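Local atomic coordinates of amidase, hydantoinase/carbamoylase family (Burkholderia vietnamiensis, PDB entry 5I4M), a protein that probably hydrolyses N-carbamoyl-L-amino acids as a zinc-dependent amidase of the peptidase M20 family, with two zinc ions bound per subunit. Residues S35-G43 with L58-W69; V79-R88 with Y193-R202. One frame throughout, in Å; residues are numbered along the deposited sequence. Where two conformers were deposited one is given.

Contact 1: S35-G43 with L58-W69; sequences SLMEVAKIG and LDKAARDLIVGW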
loop_
_atom_site.group_PDB
_atom_site.type_symbol
_atom_site.label_atom_id
_atom_site.label_comp_id
_atom_site.label_asym_id
_atom_site.label_seq_id
_atom_site.Cartn_x
_atom_site.Cartn_y
_atom_site.Cartn_z
ATOM N N SER A 35 -13.323 -19.856 -27.802
ATOM C CA SER A 35 -13.458 -20.195 -26.395
ATOM C C SER A 35 -12.586 -19.289 -25.535
ATOM O O SER A 35 -12.995 -18.913 -24.430
ATOM C CB SER A 35 -13.137 -21.675 -26.157
ATOM O OG SER A 35 -11.751 -21.953 -26.234
ATOM N N LEU A 36 -11.411 -18.890 -26.042
ATOM C CA LEU A 36 -10.577 -17.938 -25.313
ATOM C C LEU A 36 -11.252 -16.576 -25.218
ATOM O O LEU A 36 -11.248 -15.949 -24.154
ATOM C CB LEU A 36 -9.207 -17.811 -25.979
ATOM C CG LEU A 36 -8.267 -18.967 -25.643
ATOM C CD1 LEU A 36 -7.156 -19.122 -26.692
ATOM C CD2 LEU A 36 -7.645 -18.770 -24.264
ATOM N N MET A 37 -11.854 -16.110 -26.315
ATOM C CA MET A 37 -12.543 -14.830 -26.266
ATOM C C MET A 37 -13.741 -14.884 -25.325
ATOM O O MET A 37 -14.066 -13.884 -24.675
ATOM C CB MET A 37 -12.971 -14.418 -27.674
ATOM C CG MET A 37 -11.805 -14.330 -28.670
ATOM S SD MET A 37 -10.597 -13.062 -28.207
ATOM C CE MET A 37 -9.264 -14.066 -27.557
ATOM N N GLU A 38 -14.400 -16.038 -25.238
ATOM C CA GLU A 38 -15.572 -16.166 -24.379
ATOM C C GLU A 38 -15.175 -16.135 -22.903
ATOM O O GLU A 38 -15.752 -15.385 -22.111
ATOM C CB GLU A 38 -16.308 -17.461 -24.728
ATOM C CG GLU A 38 -17.739 -17.498 -24.315
ATOM C CD GLU A 38 -18.582 -16.464 -25.044
ATOM O OE1 GLU A 38 -18.431 -16.310 -26.280
ATOM O OE2 GLU A 38 -19.390 -15.800 -24.373
ATOM N N VAL A 39 -14.174 -16.927 -22.517
ATOM C CA VAL A 39 -13.739 -16.899 -21.121
ATOM C C VAL A 39 -13.090 -15.562 -20.759
ATOM O O VAL A 39 -13.133 -15.138 -19.595
ATOM C CB VAL A 39 -12.792 -18.077 -20.829
ATOM C CG1 VAL A 39 -12.393 -18.056 -19.370
ATOM C CG2 VAL A 39 -13.477 -19.382 -21.158
ATOM N N ALA A 40 -12.507 -14.860 -21.733
ATOM C CA ALA A 40 -11.928 -13.549 -21.450
ATOM C C ALA A 40 -12.960 -12.541 -20.949
ATOM O O ALA A 40 -12.574 -11.527 -20.363
ATOM C CB ALA A 40 -11.233 -12.991 -22.693
ATOM N N LYS A 41 -14.257 -12.770 -21.193
ATOM C CA LYS A 41 -15.276 -11.865 -20.663
ATOM C C LYS A 41 -15.396 -11.941 -19.144
ATOM O O LYS A 41 -15.905 -11.001 -18.521
ATOM C CB LYS A 41 -16.639 -12.185 -21.273
ATOM C CG LYS A 41 -16.679 -12.118 -22.777
ATOM C CD LYS A 41 -18.007 -12.660 -23.286
ATOM C CE LYS A 41 -18.164 -12.385 -24.765
ATOM N NZ LYS A 41 -19.386 -13.035 -25.310
ATOM N N ILE A 42 -14.966 -13.046 -18.541
ATOM C CA ILE A 42 -15.168 -13.291 -17.118
ATOM C C ILE A 42 -14.055 -12.565 -16.370
ATOM O O ILE A 42 -12.928 -13.053 -16.280
ATOM C CB ILE A 42 -15.193 -14.786 -16.804
ATOM C CG1 ILE A 42 -16.296 -15.461 -17.628
ATOM C CG2 ILE A 42 -15.393 -15.022 -15.297
ATOM C CD1 ILE A 42 -16.347 -16.966 -17.426
ATOM N N GLY A 43 -14.376 -11.390 -15.829
ATOM C CA GLY A 43 -13.373 -10.522 -15.245
ATOM C C GLY A 43 -12.712 -9.580 -16.225
ATOM O O GLY A 43 -11.624 -9.068 -15.935
ATOM N N LEU A 58 -15.538 -14.615 -9.708
ATOM C CA LEU A 58 -15.170 -14.663 -11.124
ATOM C C LEU A 58 -14.416 -15.948 -11.454
ATOM O O LEU A 58 -14.674 -16.580 -12.483
ATOM C CB LEU A 58 -14.345 -13.431 -11.503
ATOM C CG LEU A 58 -15.127 -12.114 -11.425
ATOM C CD1 LEU A 58 -14.196 -10.898 -11.562
ATOM C CD2 LEU A 58 -16.192 -12.085 -12.504
ATOM N N ASP A 59 -13.481 -16.348 -10.589
ATOM C CA ASP A 59 -12.812 -17.639 -10.750
ATOM C C ASP A 59 -13.831 -18.773 -10.747
ATOM O O ASP A 59 -13.763 -19.686 -11.578
ATOM C CB ASP A 59 -11.786 -17.815 -9.625
ATOM C CG ASP A 59 -10.804 -18.955 -9.864
ATOM O OD1 ASP A 59 -10.434 -19.205 -11.031
ATOM O OD2 ASP A 59 -10.370 -19.582 -8.869
ATOM N N LYS A 60 -14.807 -18.702 -9.837
ATOM C CA LYS A 60 -15.882 -19.691 -9.781
ATOM C C LYS A 60 -16.620 -19.786 -11.108
ATOM O O LYS A 60 -16.917 -20.889 -11.576
ATOM C CB LYS A 60 -16.871 -19.332 -8.662
ATOM C CG LYS A 60 -18.111 -20.221 -8.608
ATOM C CD LYS A 60 -19.158 -19.695 -7.619
ATOM C CE LYS A 60 -20.379 -20.615 -7.517
ATOM N NZ LYS A 60 -21.093 -20.702 -8.826
ATOM N N ALA A 61 -16.944 -18.640 -11.717
ATOM C CA ALA A 61 -17.715 -18.662 -12.957
ATOM C C ALA A 61 -16.915 -19.273 -14.102
ATOM O O ALA A 61 -17.467 -20.025 -14.917
ATOM C CB ALA A 61 -18.192 -17.251 -13.315
ATOM N N ALA A 62 -15.616 -18.978 -14.185
ATOM C CA ALA A 62 -14.814 -19.597 -15.239
ATOM C C ALA A 62 -14.751 -21.111 -15.064
ATOM O O ALA A 62 -14.872 -21.864 -16.041
ATOM C CB ALA A 62 -13.396 -19.012 -15.268
ATOM N N ARG A 63 -14.534 -21.573 -13.828
ATOM C CA ARG A 63 -14.581 -23.003 -13.534
ATOM C C ARG A 63 -15.919 -23.611 -13.934
ATOM O O ARG A 63 -15.966 -24.632 -14.635
ATOM C CB ARG A 63 -14.330 -23.238 -12.042
ATOM C CG ARG A 63 -12.928 -22.902 -11.567
ATOM C CD ARG A 63 -12.928 -22.658 -10.047
ATOM N NE ARG A 63 -11.557 -22.668 -9.555
ATOM C CZ ARG A 63 -10.958 -23.711 -8.985
ATOM N NH1 ARG A 63 -11.622 -24.849 -8.777
ATOM N NH2 ARG A 63 -9.688 -23.605 -8.606
ATOM N N ASP A 64 -17.025 -23.017 -13.464
ATOM C CA ASP A 64 -18.348 -23.548 -13.791
ATOM C C ASP A 64 -18.541 -23.661 -15.298
ATOM O O ASP A 64 -19.083 -24.659 -15.799
ATOM C CB ASP A 64 -19.447 -22.651 -13.213
ATOM C CG ASP A 64 -19.534 -22.689 -11.696
ATOM O OD1 ASP A 64 -18.880 -23.533 -11.043
ATOM O OD2 ASP A 64 -20.304 -21.864 -11.153
ATOM N N LEU A 65 -18.132 -22.632 -16.033
ATOM C CA LEU A 65 -18.376 -22.594 -17.469
ATOM C C LEU A 65 -17.615 -23.706 -18.171
ATOM O O LEU A 65 -18.177 -24.447 -18.990
ATOM C CB LEU A 65 -17.971 -21.230 -18.021
ATOM C CG LEU A 65 -18.100 -21.027 -19.537
ATOM C CD1 LEU A 65 -19.550 -21.101 -19.996
ATOM C CD2 LEU A 65 -17.490 -19.695 -19.947
ATOM N N ILE A 66 -16.341 -23.860 -17.821
ATOM C CA ILE A 66 -15.493 -24.853 -18.467
ATOM C C ILE A 66 -15.924 -26.263 -18.083
ATOM O O ILE A 66 -15.973 -27.160 -18.932
ATOM C CB ILE A 66 -14.023 -24.563 -18.117
ATOM C CG1 ILE A 66 -13.642 -23.187 -18.682
ATOM C CG2 ILE A 66 -13.105 -25.659 -18.657
ATOM C CD1 ILE A 66 -12.369 -22.592 -18.104
ATOM N N VAL A 67 -16.261 -26.482 -16.807
ATOM C CA VAL A 67 -16.807 -27.778 -16.396
ATOM C C VAL A 67 -18.038 -28.132 -17.226
ATOM O O VAL A 67 -18.192 -29.275 -17.677
ATOM C CB VAL A 67 -17.117 -27.775 -14.886
ATOM C CG1 VAL A 67 -18.051 -28.919 -14.519
ATOM C CG2 VAL A 67 -15.812 -27.862 -14.094
ATOM N N GLY A 68 -18.929 -27.163 -17.447
ATOM C CA GLY A 68 -20.094 -27.430 -18.284
ATOM C C GLY A 68 -19.721 -27.832 -19.701
ATOM O O GLY A 68 -20.302 -28.766 -20.268
ATOM N N TRP A 69 -18.747 -27.134 -20.293
ATOM C CA TRP A 69 -18.284 -27.491 -21.629
ATOM C C TRP A 69 -17.676 -28.885 -21.645
ATOM O O TRP A 69 -17.908 -29.665 -22.578
ATOM C CB TRP A 69 -17.247 -26.480 -22.117
ATOM C CG TRP A 69 -17.788 -25.123 -22.447
ATOM C CD1 TRP A 69 -19.096 -24.784 -22.664
ATOM C CD2 TRP A 69 -17.030 -23.908 -22.568
ATOM N NE1 TRP A 69 -19.196 -23.437 -22.932
ATOM C CE2 TRP A 69 -17.941 -22.880 -22.884
ATOM C CE3 TRP A 69 -15.672 -23.597 -22.457
ATOM C CZ2 TRP A 69 -17.534 -21.564 -23.089
ATOM C CZ3 TRP A 69 -15.269 -22.295 -22.662
ATOM C CH2 TRP A 69 -16.201 -21.292 -22.975
#

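Contact 2: V79-R88 with Y193-R202; sequences VDTMGNVFMR and YAGDAPCGGR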
loop_
_atom_site.group_PDB
_atom_site.type_symbol
_atom_site.label_atom_id
_atom_site.label_comp_id
_atom_site.label_asym_id
_atom_site.label_seq_id
_atom_site.Cartn_x
_atom_site.Cartn_y
_atom_site.Cartn_z
ATOM N N VAL A 79 -13.477 -33.206 -8.391
ATOM C CA VAL A 79 -12.853 -32.040 -7.780
ATOM C C VAL A 79 -12.175 -32.520 -6.510
ATOM O O VAL A 79 -12.806 -33.207 -5.703
ATOM C CB VAL A 79 -13.881 -30.936 -7.459
ATOM C CG1 VAL A 79 -13.178 -29.725 -6.858
ATOM C CG2 VAL A 79 -14.689 -30.543 -8.719
ATOM N N ASP A 80 -10.893 -32.190 -6.337
ATOM C CA ASP A 80 -10.201 -32.704 -5.162
ATOM C C ASP A 80 -10.267 -31.690 -4.013
ATOM O O ASP A 80 -10.917 -30.644 -4.101
ATOM C CB ASP A 80 -8.768 -33.147 -5.516
ATOM C CG ASP A 80 -7.784 -31.992 -5.769
ATOM O OD1 ASP A 80 -8.050 -30.821 -5.433
ATOM O OD2 ASP A 80 -6.686 -32.276 -6.304
ATOM N N THR A 81 -9.611 -32.027 -2.898
ATOM C CA THR A 81 -9.671 -31.226 -1.678
ATOM C C THR A 81 -8.978 -29.873 -1.797
ATOM O O THR A 81 -9.183 -29.018 -0.929
ATOM C CB THR A 81 -9.063 -32.017 -0.518
ATOM O OG1 THR A 81 -7.805 -32.559 -0.927
ATOM C CG2 THR A 81 -9.985 -33.173 -0.117
ATOM N N MET A 82 -8.149 -29.660 -2.812
ATOM C CA MET A 82 -7.592 -28.341 -3.086
ATOM C C MET A 82 -8.357 -27.615 -4.180
ATOM O O MET A 82 -7.897 -26.575 -4.654
ATOM C CB MET A 82 -6.116 -28.441 -3.476
ATOM C CG MET A 82 -5.173 -28.661 -2.279
ATOM S SD MET A 82 -5.163 -27.274 -1.111
ATOM C CE MET A 82 -4.531 -25.957 -2.141
ATOM N N GLY A 83 -9.500 -28.147 -4.603
ATOM C CA GLY A 83 -10.275 -27.494 -5.641
ATOM C C GLY A 83 -9.786 -27.719 -7.054
ATOM O O GLY A 83 -10.336 -27.113 -7.984
ATOM N N ASN A 84 -8.772 -28.558 -7.251
ATOM C CA ASN A 84 -8.349 -28.897 -8.600
ATOM C C ASN A 84 -9.469 -29.658 -9.297
ATOM O O ASN A 84 -10.130 -30.514 -8.698
ATOM C CB ASN A 84 -7.076 -29.751 -8.588
ATOM C CG ASN A 84 -5.924 -29.100 -7.842
ATOM O OD1 ASN A 84 -5.629 -27.924 -8.032
ATOM N ND2 ASN A 84 -5.240 -29.886 -6.997
ATOM N N VAL A 85 -9.688 -29.343 -10.572
ATOM C CA VAL A 85 -10.811 -29.888 -11.338
ATOM C C VAL A 85 -10.253 -30.829 -12.395
ATOM O O VAL A 85 -9.439 -30.415 -13.228
ATOM C CB VAL A 85 -11.637 -28.776 -12.000
ATOM C CG1 VAL A 85 -12.825 -29.378 -12.746
ATOM C CG2 VAL A 85 -12.068 -27.735 -10.979
ATOM N N PHE A 86 -10.725 -32.080 -12.395
ATOM C CA PHE A 86 -10.245 -33.108 -13.313
ATOM C C PHE A 86 -11.370 -33.489 -14.266
ATOM O O PHE A 86 -12.387 -34.049 -13.848
ATOM C CB PHE A 86 -9.730 -34.315 -12.534
ATOM C CG PHE A 86 -8.611 -33.965 -11.590
ATOM C CD1 PHE A 86 -8.880 -33.511 -10.304
ATOM C CD2 PHE A 86 -7.293 -34.053 -12.005
ATOM C CE1 PHE A 86 -7.840 -33.170 -9.439
ATOM C CE2 PHE A 86 -6.250 -33.706 -11.151
ATOM C CZ PHE A 86 -6.522 -33.271 -9.872
ATOM N N MET A 87 -11.179 -33.179 -15.541
ATOM C CA MET A 87 -12.152 -33.464 -16.585
ATOM C C MET A 87 -11.593 -34.601 -17.431
ATOM O O MET A 87 -10.597 -34.422 -18.140
ATOM C CB MET A 87 -12.431 -32.205 -17.401
ATOM C CG MET A 87 -13.095 -31.101 -16.585
ATOM S SD MET A 87 -12.866 -29.419 -17.217
ATOM C CE MET A 87 -11.254 -29.000 -16.535
ATOM N N ARG A 88 -12.228 -35.767 -17.344
ATOM C CA ARG A 88 -11.649 -37.020 -17.812
ATOM C C ARG A 88 -12.393 -37.551 -19.032
ATOM O O ARG A 88 -13.620 -37.695 -19.006
ATOM C CB ARG A 88 -11.685 -38.059 -16.690
ATOM C CG ARG A 88 -11.184 -39.433 -17.052
ATOM C CD ARG A 88 -11.143 -40.261 -15.785
ATOM N NE ARG A 88 -10.847 -41.670 -16.023
ATOM C CZ ARG A 88 -9.669 -42.241 -15.792
ATOM N NH1 ARG A 88 -8.640 -41.522 -15.324
ATOM N NH2 ARG A 88 -9.524 -43.542 -16.031
ATOM N N TYR A 193 -16.088 -25.370 -4.498
ATOM C CA TYR A 193 -15.046 -26.240 -5.027
ATOM C C TYR A 193 -14.200 -26.867 -3.921
ATOM O O TYR A 193 -13.042 -27.218 -4.148
ATOM C CB TYR A 193 -14.169 -25.486 -6.030
ATOM C CG TYR A 193 -14.847 -25.415 -7.383
ATOM C CD1 TYR A 193 -14.655 -26.410 -8.339
ATOM C CD2 TYR A 193 -15.728 -24.386 -7.681
ATOM C CE1 TYR A 193 -15.310 -26.359 -9.580
ATOM C CE2 TYR A 193 -16.382 -24.336 -8.905
ATOM C CZ TYR A 193 -16.170 -25.316 -9.844
ATOM O OH TYR A 193 -16.836 -25.235 -11.051
ATOM N N ALA A 194 -14.768 -27.030 -2.726
ATOM C CA ALA A 194 -14.131 -27.847 -1.686
ATOM C C ALA A 194 -14.472 -29.296 -1.992
ATOM O O ALA A 194 -15.449 -29.850 -1.485
ATOM C CB ALA A 194 -14.598 -27.437 -0.294
ATOM N N GLY A 195 -13.655 -29.917 -2.846
ATOM C CA GLY A 195 -13.995 -31.201 -3.418
ATOM C C GLY A 195 -13.751 -32.371 -2.483
ATOM O O GLY A 195 -13.145 -32.248 -1.418
ATOM N N ASP A 196 -14.229 -33.540 -2.924
ATOM C CA ASP A 196 -14.215 -34.757 -2.122
ATOM C C ASP A 196 -13.092 -35.720 -2.478
ATOM O O ASP A 196 -12.774 -36.592 -1.662
ATOM C CB ASP A 196 -15.547 -35.500 -2.269
ATOM C CG ASP A 196 -15.894 -35.789 -3.722
ATOM O OD1 ASP A 196 -15.830 -34.863 -4.558
ATOM O OD2 ASP A 196 -16.226 -36.944 -4.035
ATOM N N ALA A 197 -12.510 -35.611 -3.666
ATOM C CA ALA A 197 -11.476 -36.552 -4.074
ATOM C C ALA A 197 -10.155 -36.211 -3.394
ATOM O O ALA A 197 -9.878 -35.041 -3.129
ATOM C CB ALA A 197 -11.287 -36.526 -5.583
ATOM N N PRO A 198 -9.330 -37.211 -3.088
ATOM C CA PRO A 198 -8.022 -36.915 -2.492
ATOM C C PRO A 198 -7.184 -36.072 -3.443
ATOM O O PRO A 198 -7.261 -36.216 -4.668
ATOM C CB PRO A 198 -7.409 -38.303 -2.270
ATOM C CG PRO A 198 -8.586 -39.223 -2.178
ATOM C CD PRO A 198 -9.597 -38.657 -3.147
ATOM N N CYS A 199 -6.404 -35.161 -2.874
ATOM C CA CYS A 199 -5.496 -34.342 -3.664
ATOM C C CYS A 199 -4.202 -35.123 -3.854
ATOM O O CYS A 199 -3.447 -35.323 -2.896
ATOM C CB CYS A 199 -5.244 -33.001 -2.989
ATOM S SG CYS A 199 -4.226 -31.907 -4.000
ATOM N N GLY A 200 -3.953 -35.578 -5.085
ATOM C CA GLY A 200 -2.815 -36.438 -5.354
ATOM C C GLY A 200 -3.107 -37.892 -5.030
ATOM O O GLY A 200 -4.186 -38.266 -4.579
ATOM N N GLY A 201 -2.089 -38.722 -5.272
ATOM C CA GLY A 201 -2.142 -40.152 -5.050
ATOM C C GLY A 201 -2.205 -40.960 -6.332
ATOM O O GLY A 201 -1.635 -42.055 -6.397
ATOM N N ARG A 202 -2.864 -40.433 -7.350
ATOM C CA ARG A 202 -3.088 -41.178 -8.577
ATOM C C ARG A 202 -1.821 -41.142 -9.417
ATOM O O ARG A 202 -1.240 -40.072 -9.619
ATOM C CB ARG A 202 -4.236 -40.567 -9.381
ATOM C CG ARG A 202 -5.608 -40.792 -8.819
ATOM C CD ARG A 202 -6.617 -40.479 -9.894
ATOM N NE ARG A 202 -6.628 -39.064 -10.254
ATOM C CZ ARG A 202 -6.693 -38.624 -11.506
ATOM N NH1 ARG A 202 -6.721 -39.494 -12.510
ATOM N NH2 ARG A 202 -6.727 -37.325 -11.752
HETATM O O HOH W 1 -15.383 -35.148 -7.091
HETATM O O HOH W 2 -6.278 -35.002 -6.921
HETATM O O HOH W 3 -6.515 -34.721 0.074
HETATM O O HOH W 4 -6.914 -42.568 -12.829
#

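Contact 1: S35-G43 with L58-W69
Ile-42 and Val-39 carry the apolar packing against helix 58-69, and both use their two branches separately. On Ile-42, CD1 lies 3.7 Å from Ala-62 CA and also touches Leu-65 CD2, while CG2, placed opposite the backbone N (CG1 at chi1 -57°), comes 3.3 Å from the carbonyl O of Leu-58. Val-39 directs CG1 to Ala-62 CB and CG2 to the indole of Trp-69, 3.7 Å from CZ3. Around that ring, Glu-38 CB sits at the edge, and Leu-65 CG of the same helix lies 3.6 Å above one face, offset toward the rim. Leu-58 closes the other end, its CD1 3.8 Å from Gly-43 CA.

Charged pairs stay within each segment: Lys-41 NZ meets Glu-38 OE2 at 2.9 Å from above the carboxylate plane, whereas Lys-60 NZ takes the syn lone pair of Asp-64 OD2.

The helices run roughly antiparallel, 147° between their directions, and the type I turn from Val-39 to Ile-42 brings Ile-42 in. Helices 29-39 and 57-72 belong to a helical layer of the zinc-binding domain, with helix 117-132 beside them (Ile-117 on Val-39, Leu-124 on Trp-69). With neither hydrogen bonds nor salt bridges joining the segments, the contact depends on apolar shape.

Contact 2: V79-R88 with Y193-R202
Val-79 and Asp-80 pair through the backbone with Gly-195 and Ala-197. Ala-197 N gives Val-79 O a fairly straight bond of 3.2 Å (165° at the hydrogen), while Thr-81 N to Ala-197 O and Gly-195 N to Asp-80 O are weak and bent, leaving a single bridge between Asp-80 and Ala-197. Gly-195 CA makes a CA-H...O contact of 3.3 Å with Val-79 O. Val-79 CG1 meets the edge of the Tyr-193 ring; Val-85 CG2 approaches CE1 obliquely. Cys-199 CB lies 3.3 Å from Thr-81 OG1, its SG packs on Met-82 CG, and water 3 links Thr-81 OG1 to Cys-199 N.

The type I turn Asp-80 to Gly-83 connects antiparallel strands 76-79 and 85-89, and the loop before strand 206-212 docks on it. Asp-80 OD1 takes Met-82 N (an Asx turn) and Asn-84 N from opposite faces of the carboxylate plane; OD2 offers its syn lone pair to Asn-84 ND2.

Farther along, Arg-202 NH2 comes 3.3 Å from Phe-86 CD2, guanidinium and ring planes perpendicular. Arg-202 and Arg-88 share Glu-142 through NH1; water 4 accepts from Arg-202 NH1 and, weakly, from Arg-88 NH1. The buried Asp-80 carboxylate organises the turn, while that of Glu-142 gathers the two arginines, probably offsetting their charge.

Contact 1 and contact 2 lie in series along the chain, their centres 19 Å apart, and helix 58-69 joins them. Asp-64 OD1 is 2.7 Å from Tyr-193 OH, a probable hydrogen bond, and Arg-63 NH1 is equally close to Gly-83 O; Arg-63 also makes a cation-pi contact with Tyr-193. Val-67 CG2 packs on Val-85 CG1 at 3.6 Å. Neither contact supplies a zinc ligand, and both lie at second-shell distance or beyond: the side chain of Ala-62 is about 10 Å from that of His-104, and that of Asn-84 about 8 Å from those of His-104 and Glu-149. Bound zinc lies about 13 Å from the side chains of Val-39 and Asn-84.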